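Ika8 (Synthetic construct, PDB 6G6O) is a computationally designed, symmetrical beta-propeller of eight WD40-type blades, an artificial protein with no established biological function. Local coordinates at residues A17-A22 with Q55-A60; I27-A32 with L61-N66; G71-T76 with Q95-A100; I107-A112 with T139-K144. All coordinates share one frame; numbering follows the deposited sequence.

Contact 1. Residues A17-A22 with Q55-A60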
loop_
_atom_site.group_PDB
_atom_site.type_symbol
_atom_site.label_atom_id
_atom_site.label_comp_id
_atom_site.label_asym_id
_atom_site.label_seq_id
_atom_site.Cartn_x
_atom_site.Cartn_y
_atom_site.Cartn_z
ATOM N N ALA A 17 -14.663 6.212 -7.978
ATOM C CA ALA A 17 -13.813 5.061 -7.708
ATOM C C ALA A 17 -13.054 5.225 -6.398
ATOM O O ALA A 17 -12.601 6.320 -6.056
ATOM C CB ALA A 17 -12.824 4.857 -8.858
ATOM N N ILE A 18 -12.930 4.127 -5.660
ATOM C CA ILE A 18 -12.120 4.111 -4.447
ATOM C C ILE A 18 -10.657 4.063 -4.862
ATOM O O ILE A 18 -10.242 3.173 -5.613
ATOM C CB ILE A 18 -12.480 2.922 -3.547
ATOM C CG1 ILE A 18 -13.966 2.947 -3.192
ATOM C CG2 ILE A 18 -11.637 2.941 -2.279
ATOM C CD1 ILE A 18 -14.391 4.190 -2.464
ATOM N N THR A 19 -9.875 5.028 -4.386
ATOM C CA THR A 19 -8.470 5.124 -4.743
ATOM C C THR A 19 -7.528 4.991 -3.557
ATOM O O THR A 19 -6.314 4.886 -3.766
ATOM C CB THR A 19 -8.191 6.456 -5.454
ATOM O OG1 THR A 19 -8.591 7.540 -4.608
ATOM C CG2 THR A 19 -8.959 6.538 -6.760
ATOM N N ALA A 20 -8.040 4.984 -2.329
ATOM C CA ALA A 20 -7.203 4.840 -1.147
ATOM C C ALA A 20 -8.056 4.293 -0.015
ATOM O O ALA A 20 -9.233 4.642 0.104
ATOM C CB ALA A 20 -6.569 6.175 -0.747
ATOM N N LEU A 21 -7.457 3.443 0.815
ATOM C CA LEU A 21 -8.191 2.769 1.878
ATOM C C LEU A 21 -7.269 2.556 3.066
ATOM O O LEU A 21 -6.147 2.069 2.905
ATOM C CB LEU A 21 -8.750 1.427 1.387
ATOM C CG LEU A 21 -9.782 0.693 2.246
ATOM C CD1 LEU A 21 -11.055 1.512 2.389
ATOM C CD2 LEU A 21 -10.084 -0.669 1.645
ATOM N N ALA A 22 -7.748 2.920 4.254
ATOM C CA ALA A 22 -7.008 2.727 5.491
ATOM C C ALA A 22 -7.961 2.202 6.555
ATOM O O ALA A 22 -9.143 2.551 6.574
ATOM C CB ALA A 22 -6.344 4.026 5.960
ATOM N N GLN A 55 -9.269 18.839 -3.241
ATOM C CA GLN A 55 -9.908 19.180 -4.503
ATOM C C GLN A 55 -9.438 18.298 -5.651
ATOM O O GLN A 55 -9.709 18.617 -6.813
ATOM C CB GLN A 55 -9.658 20.652 -4.837
ATOM C CG GLN A 55 -10.177 21.615 -3.784
ATOM C CD GLN A 55 -11.678 21.522 -3.605
ATOM O OE1 GLN A 55 -12.179 21.436 -2.484
ATOM N NE2 GLN A 55 -12.407 21.537 -4.715
ATOM N N SER A 56 -8.743 17.203 -5.348
ATOM C CA SER A 56 -8.206 16.310 -6.362
ATOM C C SER A 56 -8.263 14.884 -5.837
ATOM O O SER A 56 -8.432 14.653 -4.638
ATOM C CB SER A 56 -6.768 16.692 -6.739
ATOM O OG SER A 56 -6.401 16.135 -7.987
ATOM N N GLU A 57 -8.104 13.931 -6.753
ATOM C CA GLU A 57 -8.209 12.513 -6.425
ATOM C C GLU A 57 -7.300 12.137 -5.264
ATOM O O GLU A 57 -6.087 12.351 -5.318
ATOM C CB GLU A 57 -7.861 11.669 -7.653
ATOM C CG GLU A 57 -7.439 10.247 -7.310
ATOM C CD GLU A 57 -7.015 9.448 -8.525
ATOM O OE1 GLU A 57 -7.164 9.952 -9.655
ATOM O OE2 GLU A 57 -6.525 8.315 -8.344
ATOM N N VAL A 58 -7.898 11.577 -4.213
ATOM C CA VAL A 58 -7.125 11.034 -3.102
ATOM C C VAL A 58 -6.324 9.845 -3.609
ATOM O O VAL A 58 -6.886 8.889 -4.155
ATOM C CB VAL A 58 -8.042 10.633 -1.940
ATOM C CG1 VAL A 58 -7.220 10.176 -0.746
ATOM C CG2 VAL A 58 -8.946 11.787 -1.564
ATOM N N THR A 59 -5.002 9.896 -3.438
ATOM C CA THR A 59 -4.133 8.864 -3.980
ATOM C C THR A 59 -3.526 7.949 -2.930
ATOM O O THR A 59 -3.126 6.832 -3.271
ATOM C CB THR A 59 -2.997 9.495 -4.800
ATOM O OG1 THR A 59 -2.308 10.465 -4.003
ATOM C CG2 THR A 59 -3.551 10.174 -6.041
ATOM N N ALA A 60 -3.443 8.383 -1.676
ATOM C CA ALA A 60 -2.840 7.571 -0.632
ATOM C C ALA A 60 -3.425 7.968 0.714
ATOM O O ALA A 60 -3.779 9.129 0.935
ATOM C CB ALA A 60 -1.313 7.717 -0.613
#

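Contact 2. Residues I27-A32 with L61-N66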
loop_
_atom_site.group_PDB
_atom_site.type_symbol
_atom_site.label_atom_id
_atom_site.label_comp_id
_atom_site.label_asym_id
_atom_site.label_seq_id
_atom_site.Cartn_x
_atom_site.Cartn_y
_atom_site.Cartn_z
ATOM N N ILE A 27 -12.408 1.773 12.710
ATOM C CA ILE A 27 -12.654 2.935 11.870
ATOM C C ILE A 27 -12.041 2.678 10.503
ATOM O O ILE A 27 -10.915 2.180 10.399
ATOM C CB ILE A 27 -12.074 4.220 12.499
ATOM C CG1 ILE A 27 -12.854 4.590 13.763
ATOM C CG2 ILE A 27 -12.094 5.366 11.501
ATOM C CD1 ILE A 27 -12.498 5.948 14.329
ATOM N N VAL A 28 -12.791 3.004 9.454
ATOM C CA VAL A 28 -12.329 2.889 8.078
ATOM C C VAL A 28 -12.280 4.287 7.478
ATOM O O VAL A 28 -13.241 5.056 7.605
ATOM C CB VAL A 28 -13.237 1.963 7.247
ATOM C CG1 VAL A 28 -13.011 2.181 5.758
ATOM C CG2 VAL A 28 -12.982 0.512 7.610
ATOM N N VAL A 29 -11.160 4.618 6.843
ATOM C CA VAL A 29 -11.003 5.865 6.103
ATOM C C VAL A 29 -10.863 5.508 4.631
ATOM O O VAL A 29 -9.977 4.731 4.255
ATOM C CB VAL A 29 -9.793 6.673 6.594
ATOM C CG1 VAL A 29 -9.748 8.030 5.910
ATOM C CG2 VAL A 29 -9.840 6.836 8.103
ATOM N N SER A 30 -11.735 6.066 3.800
ATOM C CA SER A 30 -11.733 5.791 2.372
ATOM C C SER A 30 -11.619 7.093 1.595
ATOM O O SER A 30 -12.225 8.102 1.962
ATOM C CB SER A 30 -13.000 5.035 1.955
ATOM O OG SER A 30 -14.152 5.845 2.106
ATOM N N GLY A 31 -10.829 7.065 0.526
ATOM C CA GLY A 31 -10.699 8.198 -0.368
ATOM C C GLY A 31 -11.107 7.803 -1.772
ATOM O O GLY A 31 -10.924 6.659 -2.188
ATOM N N ALA A 32 -11.665 8.761 -2.502
ATOM C CA ALA A 32 -12.196 8.513 -3.831
ATOM C C ALA A 32 -11.520 9.420 -4.852
ATOM O O ALA A 32 -10.835 10.387 -4.509
ATOM C CB ALA A 32 -13.716 8.713 -3.863
ATOM N N LEU A 61 -3.523 6.990 1.609
ATOM C CA LEU A 61 -4.049 7.208 2.946
ATOM C C LEU A 61 -3.160 6.502 3.957
ATOM O O LEU A 61 -2.747 5.360 3.742
ATOM C CB LEU A 61 -5.492 6.698 3.081
ATOM C CG LEU A 61 -6.626 7.588 2.570
ATOM C CD1 LEU A 61 -7.942 6.831 2.604
ATOM C CD2 LEU A 61 -6.725 8.867 3.380
ATOM N N GLN A 62 -2.868 7.193 5.057
ATOM C CA GLN A 62 -2.131 6.624 6.179
ATOM C C GLN A 62 -2.908 6.924 7.449
ATOM O O GLN A 62 -3.171 8.089 7.753
ATOM C CB GLN A 62 -0.713 7.196 6.262
ATOM C CG GLN A 62 0.222 6.668 5.190
ATOM C CD GLN A 62 0.460 5.180 5.314
ATOM O OE1 GLN A 62 0.624 4.657 6.415
ATOM N NE2 GLN A 62 0.476 4.486 4.182
ATOM N N PHE A 63 -3.276 5.879 8.186
ATOM C CA PHE A 63 -4.124 6.004 9.368
ATOM C C PHE A 63 -3.429 5.303 10.526
ATOM O O PHE A 63 -3.357 4.071 10.559
ATOM C CB PHE A 63 -5.509 5.409 9.104
ATOM C CG PHE A 63 -6.493 5.609 10.223
ATOM C CD1 PHE A 63 -6.301 6.591 11.181
ATOM C CD2 PHE A 63 -7.621 4.810 10.309
ATOM C CE1 PHE A 63 -7.211 6.764 12.204
ATOM C CE2 PHE A 63 -8.534 4.980 11.329
ATOM C CZ PHE A 63 -8.329 5.957 12.278
ATOM N N LYS A 64 -2.921 6.087 11.474
ATOM C CA LYS A 64 -2.176 5.560 12.608
ATOM C C LYS A 64 -2.636 6.270 13.870
ATOM O O LYS A 64 -2.737 7.501 13.885
ATOM C CB LYS A 64 -0.667 5.743 12.409
ATOM C CG LYS A 64 0.188 5.230 13.552
ATOM C CD LYS A 64 1.649 5.146 13.139
ATOM C CE LYS A 64 2.186 6.508 12.730
ATOM N NZ LYS A 64 2.362 7.413 13.899
ATOM N N ASP A 65 -2.910 5.492 14.919
ATOM C CA ASP A 65 -3.430 6.016 16.177
ATOM C C ASP A 65 -4.714 6.804 15.938
ATOM O O ASP A 65 -5.760 6.217 15.644
ATOM C CB ASP A 65 -2.379 6.878 16.883
ATOM C CG ASP A 65 -1.174 6.071 17.336
ATOM O OD1 ASP A 65 -1.333 4.864 17.614
ATOM O OD2 ASP A 65 -0.066 6.643 17.412
ATOM N N ASN A 66 -4.648 8.131 16.055
ATOM C CA ASN A 66 -5.798 8.990 15.796
ATOM C C ASN A 66 -5.493 10.050 14.745
ATOM O O ASN A 66 -6.195 11.063 14.664
ATOM C CB ASN A 66 -6.282 9.646 17.089
ATOM C CG ASN A 66 -6.984 8.669 18.005
ATOM O OD1 ASN A 66 -7.846 7.906 17.570
ATOM N ND2 ASN A 66 -6.617 8.684 19.280
#

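Contact 3. Residues G71-T76 with Q95-A100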
loop_
_atom_site.group_PDB
_atom_site.type_symbol
_atom_site.label_atom_id
_atom_site.label_comp_id
_atom_site.label_asym_id
_atom_site.label_seq_id
_atom_site.Cartn_x
_atom_site.Cartn_y
_atom_site.Cartn_z
ATOM N N GLY A 71 -2.832 12.128 0.888
ATOM C CA GLY A 71 -2.252 12.804 -0.254
ATOM C C GLY A 71 -3.187 12.764 -1.442
ATOM O O GLY A 71 -4.049 11.884 -1.522
ATOM N N ALA A 72 -3.036 13.702 -2.375
ATOM C CA ALA A 72 -3.949 13.820 -3.500
ATOM C C ALA A 72 -3.162 13.912 -4.801
ATOM O O ALA A 72 -1.927 13.901 -4.815
ATOM C CB ALA A 72 -4.871 15.034 -3.340
ATOM N N LYS A 73 -3.899 14.005 -5.910
ATOM C CA LYS A 73 -3.292 14.112 -7.228
ATOM C C LYS A 73 -2.766 15.511 -7.522
ATOM O O LYS A 73 -1.953 15.670 -8.439
ATOM C CB LYS A 73 -4.303 13.703 -8.303
ATOM C CG LYS A 73 -3.690 13.096 -9.555
ATOM C CD LYS A 73 -3.331 11.633 -9.352
ATOM C CE LYS A 73 -3.665 10.804 -10.584
ATOM N NZ LYS A 73 -3.342 9.362 -10.397
ATOM N N ASP A 74 -3.204 16.521 -6.776
ATOM C CA ASP A 74 -2.717 17.881 -6.967
ATOM C C ASP A 74 -1.478 18.189 -6.139
ATOM O O ASP A 74 -0.984 19.318 -6.186
ATOM C CB ASP A 74 -3.823 18.897 -6.649
ATOM C CG ASP A 74 -4.375 18.752 -5.240
ATOM O OD1 ASP A 74 -3.881 17.895 -4.478
ATOM O OD2 ASP A 74 -5.309 19.506 -4.894
ATOM N N GLY A 75 -0.969 17.219 -5.383
ATOM C CA GLY A 75 0.244 17.394 -4.617
ATOM C C GLY A 75 0.052 17.760 -3.165
ATOM O O GLY A 75 1.046 17.860 -2.437
ATOM N N THR A 76 -1.182 17.962 -2.717
ATOM C CA THR A 76 -1.415 18.312 -1.325
ATOM C C THR A 76 -1.234 17.093 -0.431
ATOM O O THR A 76 -1.565 15.968 -0.810
ATOM C CB THR A 76 -2.818 18.887 -1.143
ATOM O OG1 THR A 76 -3.789 17.948 -1.620
ATOM C CG2 THR A 76 -2.961 20.193 -1.908
ATOM N N GLN A 95 4.777 19.609 -5.496
ATOM C CA GLN A 95 4.281 20.303 -6.673
ATOM C C GLN A 95 3.712 19.352 -7.718
ATOM O O GLN A 95 3.086 19.812 -8.678
ATOM C CB GLN A 95 5.399 21.146 -7.301
ATOM C CG GLN A 95 5.778 22.390 -6.502
ATOM C CD GLN A 95 6.507 22.065 -5.210
ATOM O OE1 GLN A 95 7.219 21.064 -5.119
ATOM N NE2 GLN A 95 6.328 22.909 -4.200
ATOM N N SER A 96 3.913 18.050 -7.553
ATOM C CA SER A 96 3.396 17.031 -8.453
ATOM C C SER A 96 2.528 16.054 -7.663
ATOM O O SER A 96 2.406 16.146 -6.440
ATOM C CB SER A 96 4.541 16.309 -9.168
ATOM O OG SER A 96 4.998 15.202 -8.416
ATOM N N ALA A 97 1.932 15.104 -8.378
ATOM C CA ALA A 97 0.956 14.206 -7.772
ATOM C C ALA A 97 1.597 13.332 -6.702
ATOM O O ALA A 97 2.620 12.683 -6.940
ATOM C CB ALA A 97 0.311 13.331 -8.848
ATOM N N ILE A 98 0.985 13.318 -5.516
ATOM C CA ILE A 98 1.405 12.401 -4.464
ATOM C C ILE A 98 1.122 10.973 -4.907
ATOM O O ILE A 98 -0.012 10.630 -5.265
ATOM C CB ILE A 98 0.686 12.722 -3.146
ATOM C CG1 ILE A 98 0.957 14.165 -2.724
ATOM C CG2 ILE A 98 1.113 11.749 -2.057
ATOM C CD1 ILE A 98 2.424 14.517 -2.675
ATOM N N THR A 99 2.155 10.132 -4.895
ATOM C CA THR A 99 2.019 8.748 -5.320
ATOM C C THR A 99 2.367 7.738 -4.238
ATOM O O THR A 99 2.100 6.546 -4.426
ATOM C CB THR A 99 2.893 8.471 -6.555
ATOM O OG1 THR A 99 4.277 8.584 -6.203
ATOM C CG2 THR A 99 2.581 9.457 -7.664
ATOM N N ALA A 100 2.948 8.168 -3.123
ATOM C CA ALA A 100 3.315 7.249 -2.059
ATOM C C ALA A 100 3.330 8.000 -0.739
ATOM O O ALA A 100 3.758 9.156 -0.677
ATOM C CB ALA A 100 4.679 6.603 -2.317
HETATM O O HOH W 1 -0.760 9.619 -8.080
#

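Contact 4. Residues I107-A112 with T139-K144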
loop_
_atom_site.group_PDB
_atom_site.type_symbol
_atom_site.label_atom_id
_atom_site.label_comp_id
_atom_site.label_asym_id
_atom_site.label_seq_id
_atom_site.Cartn_x
_atom_site.Cartn_y
_atom_site.Cartn_z
ATOM N N ILE A 107 6.728 11.149 11.926
ATOM C CA ILE A 107 7.345 11.512 10.657
ATOM C C ILE A 107 6.473 10.999 9.521
ATOM O O ILE A 107 5.997 9.859 9.556
ATOM C CB ILE A 107 8.779 10.950 10.540
ATOM C CG1 ILE A 107 9.663 11.485 11.666
ATOM C CG2 ILE A 107 9.380 11.298 9.193
ATOM C CD1 ILE A 107 9.831 12.982 11.646
ATOM N N VAL A 108 6.261 11.846 8.518
ATOM C CA VAL A 108 5.557 11.479 7.297
ATOM C C VAL A 108 6.520 11.634 6.130
ATOM O O VAL A 108 7.136 12.693 5.964
ATOM C CB VAL A 108 4.298 12.338 7.080
ATOM C CG1 VAL A 108 3.885 12.316 5.616
ATOM C CG2 VAL A 108 3.172 11.838 7.954
ATOM N N VAL A 109 6.653 10.580 5.332
ATOM C CA VAL A 109 7.455 10.599 4.115
ATOM C C VAL A 109 6.503 10.461 2.937
ATOM O O VAL A 109 5.765 9.474 2.838
ATOM C CB VAL A 109 8.510 9.482 4.111
ATOM C CG1 VAL A 109 9.369 9.574 2.869
ATOM C CG2 VAL A 109 9.368 9.562 5.361
ATOM N N SER A 110 6.511 11.452 2.048
ATOM C CA SER A 110 5.638 11.466 0.882
ATOM C C SER A 110 6.474 11.402 -0.386
ATOM O O SER A 110 7.453 12.141 -0.529
ATOM C CB SER A 110 4.753 12.714 0.871
ATOM O OG SER A 110 5.522 13.892 1.037
ATOM N N GLY A 111 6.091 10.506 -1.297
ATOM C CA GLY A 111 6.674 10.446 -2.615
ATOM C C GLY A 111 5.750 11.072 -3.643
ATOM O O GLY A 111 4.539 11.144 -3.452
ATOM N N ALA A 112 6.336 11.535 -4.743
ATOM C CA ALA A 112 5.590 12.241 -5.771
ATOM C C ALA A 112 5.875 11.630 -7.135
ATOM O O ALA A 112 6.807 10.841 -7.308
ATOM C CB ALA A 112 5.924 13.736 -5.780
ATOM N N THR A 139 6.957 4.786 -6.796
ATOM C CA THR A 139 5.874 3.818 -6.740
ATOM C C THR A 139 5.765 3.089 -5.410
ATOM O O THR A 139 4.701 2.536 -5.118
ATOM C CB THR A 139 6.024 2.781 -7.862
ATOM O OG1 THR A 139 7.249 2.058 -7.687
ATOM C CG2 THR A 139 6.029 3.459 -9.222
ATOM N N ALA A 140 6.821 3.079 -4.599
ATOM C CA ALA A 140 6.810 2.374 -3.325
ATOM C C ALA A 140 7.558 3.191 -2.283
ATOM O O ALA A 140 8.519 3.898 -2.598
ATOM C CB ALA A 140 7.433 0.978 -3.450
ATOM N N LEU A 141 7.113 3.079 -1.033
ATOM C CA LEU A 141 7.682 3.864 0.061
ATOM C C LEU A 141 7.508 3.089 1.359
ATOM O O LEU A 141 6.383 2.942 1.845
ATOM C CB LEU A 141 7.014 5.233 0.159
ATOM C CG LEU A 141 7.809 6.477 -0.240
ATOM C CD1 LEU A 141 7.225 7.705 0.439
ATOM C CD2 LEU A 141 9.280 6.322 0.106
ATOM N N GLN A 142 8.613 2.607 1.922
ATOM C CA GLN A 142 8.621 1.981 3.236
ATOM C C GLN A 142 9.552 2.768 4.146
ATOM O O GLN A 142 10.681 3.087 3.758
ATOM C CB GLN A 142 9.060 0.517 3.157
ATOM C CG GLN A 142 8.078 -0.386 2.424
ATOM C CD GLN A 142 6.701 -0.405 3.062
ATOM O OE1 GLN A 142 6.560 -0.262 4.276
ATOM N NE2 GLN A 142 5.672 -0.580 2.238
ATOM N N PHE A 143 9.078 3.078 5.350
ATOM C CA PHE A 143 9.808 3.944 6.267
ATOM C C PHE A 143 9.695 3.391 7.679
ATOM O O PHE A 143 8.595 3.327 8.236
ATOM C CB PHE A 143 9.270 5.377 6.197
ATOM C CG PHE A 143 9.657 6.233 7.364
ATOM C CD1 PHE A 143 10.978 6.333 7.763
ATOM C CD2 PHE A 143 8.697 6.952 8.053
ATOM C CE1 PHE A 143 11.331 7.121 8.837
ATOM C CE2 PHE A 143 9.045 7.743 9.124
ATOM C CZ PHE A 143 10.365 7.829 9.517
ATOM N N LYS A 144 10.832 2.986 8.246
ATOM C CA LYS A 144 10.913 2.518 9.622
ATOM C C LYS A 144 12.259 2.932 10.201
ATOM O O LYS A 144 13.265 2.950 9.486
ATOM C CB LYS A 144 10.760 0.991 9.729
ATOM C CG LYS A 144 9.519 0.410 9.068
ATOM C CD LYS A 144 9.861 -0.801 8.211
ATOM C CE LYS A 144 8.743 -1.121 7.229
ATOM N NZ LYS A 144 9.125 -2.198 6.271
#

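Contact 1. Residues A17-A22 with Q55-A60
Where Thr19 and Ala20 meet residues 57-60, strands 18-22 and 58-60 run in the same general direction, their axes inclined by 46° and 5.3 Å apart at closest approach. These are the starts of the first strands of two successive blades of the propeller, and they come together without joining into one sheet. Ala20 points its methyl at the neighbouring backbone, with CB 3.9 Å from Ala60 C. The same CB meets Val58 CG1 at 4.1 Å, the branch that the valine's first torsion (chi1 -175°) turns away from its own N. Beside this apolar patch, Thr19 lays CG2 obliquely against the end of Glu57, 3.4 Å from Glu57 OE2. The glutamate chain, extended beyond CG, brings its carboxylate over to the threonine; OE2 also takes part in a long, weak ion pair with Lys73 NZ. Thr19 OG1 is modelled so near Val58 O that the pair is doubtful, while its link to Gly31 O within its own sheet is weak. Each strand carries a classic beta bulge here, Thr19 and Ala20 facing Gly31, Thr59 and Ala60 facing Gly71. Van der Waals packing of Ala20 on Val58 and on main chain thus dominates, with Thr19 CG2 against the carboxylate at the partly exposed end, where the distant Lys73 could add only a modest stabilisation of its charge.

Contact 2. Residues I27-A32 with L61-N66
Phe63 turns one ring face to Val29, whose CG2 stands over it in a CH-pi contact, 4.1 Å from the ring centroid and 26° off the normal. This is the interlock of adjacent blades in a beta-propeller: strands 27-32 and 61-64 run antiparallel at 166°, but with axes 8.3 Å apart they face each other across two separate sheets and meet through side chains. With CG anti to the backbone N (chi1 -175°), the phenylalanine reaches across at about a right angle to both Val29 and Ile27. Ile27 CG2 comes in obliquely, 3.6 Å from Phe63 CE2, and Ile27 O lies in the ring plane at the edge. Ala22 and Ser24 of the preceding strand also touch the ring. With an alanine here the ring is gone, which is likely to leave Val29 CG2 and Ile27 CG2 without their mate and to open a gap between the blades. Farther along, Leu61 packs beside Val29, whose CG1 lies 4.0 Å from Leu61 CD1. The same leucine methyl rests on the opposing main chain, with Leu61 CD1 3.4 Å from Val29 O and 3.6 Å from Gly31 N.

Contact 3. Residues G71-T76 with Q95-A100
Ile98 packs against the strand end and turn of residues 71-76, its CB lying 3.3 Å from Ala72 O. From there the chain divides. A first torsion of -58° keeps CG1 beside the isoleucine's own N and sends CG2 to Gly71, 4.0 Å from Gly71 CA, where the lack of a side chain makes room for it. CG1 lies 3.6 Å from both Ala72 O and Thr76 O, and the terminal CD1 ends 3.6 Å from Gly75 O. The isoleucine is held in this position by its own backbone: Ile98 N donates to Ala72 O at 3.1 Å, approaching nearly along the C=O axis although the bond is bent at the hydrogen (140°). Next to it, Ala97 brings both CA and CB onto Lys73 O, the CA as a CA-H...O contact, and a water bound to Ile98 O is linked weakly to Lys73 NZ. The turn itself is type I from Ala72 to Gly75, and an Asx turn probably steadies its far end: Asp74 OD1 accepts from Thr76 OG1 at 2.9 Å and from Thr76 N, both on the same face of the carboxylate. Thr76 OG1 is also bonded to His54 ND1. Gly75 has a positive phi (97°), and a CB there would run into Ser96 O. Between these two WD40 blades, Ile98 N to Ala72 O is the hydrogen bond of the two segments, and Gly75 with His94 adds a second backbone tie. Ala72 O has its donor in Ile98 N and Thr76 O in Ala72 N, so the aliphatic chain can lie against these carbonyls.

Contact 4. Residues I107-A112 with T139-K144
Ser110 OG is hydrogen-bonded to both His94 NE2 and Trp120 NE1 of its own blade, while the carbonyl carbon of Ser110 rests on Leu141 CD1 of the next blade. That methyl lies 3.3 Å from Val109 O and 3.5 Å from Gly111 N, close to the main chain. Val109 CG1 lies 3.7 Å from Leu141 CD1, the two side chains crossing at a slant. The serine, histidine and tryptophan belong to the hydrogen-bonded network characteristic of WD40 blades, which probably helps to steady the strand that carries Val109 and Ile107. Strands 107-112 and 139-144 oppose each other antiparallel across two sheets, at 167°. A first torsion of 163° swings the Phe143 ring across to these two residues. Val109 CG2 stands over one face of Phe143, offset toward the rim, in a CH-pi contact 4.0 Å from the centroid. A serine in place of Phe143 would probably leave Ile107 and Val109 facing a gap, with a hydroxyl brought into an apolar seam. Ala102, Ser104 and Ile162 also touch this phenylalanine. Ile107 approaches the same ring obliquely, CB lying 3.5 Å from Phe143 CE2 and CG2 3.6 Å from Phe143 CZ.

How the contacts relate
The four contacts follow three successive seams round the propeller. Contacts 1 and 2 share the first seam, with strand 58-64 serving both; their centres are 10 Å apart, and Ala22 N to Val29 O (2.9 Å) ties them within one sheet. Contact 3 is the next seam, joined to contact 1 by Thr59 OG1 and Ile98 O at 2.6 Å. Contact 4 follows, reached from contact 3 through Ala100 O and Gly111 N at 2.8 Å. Contacts 2 and 4 repeat the same packing two seams apart, their centres about 16 Å from each other. Glycerol, probably from crystallisation, lies about 4 Å from the Ala60 side chain and about 5 Å from that of Leu141.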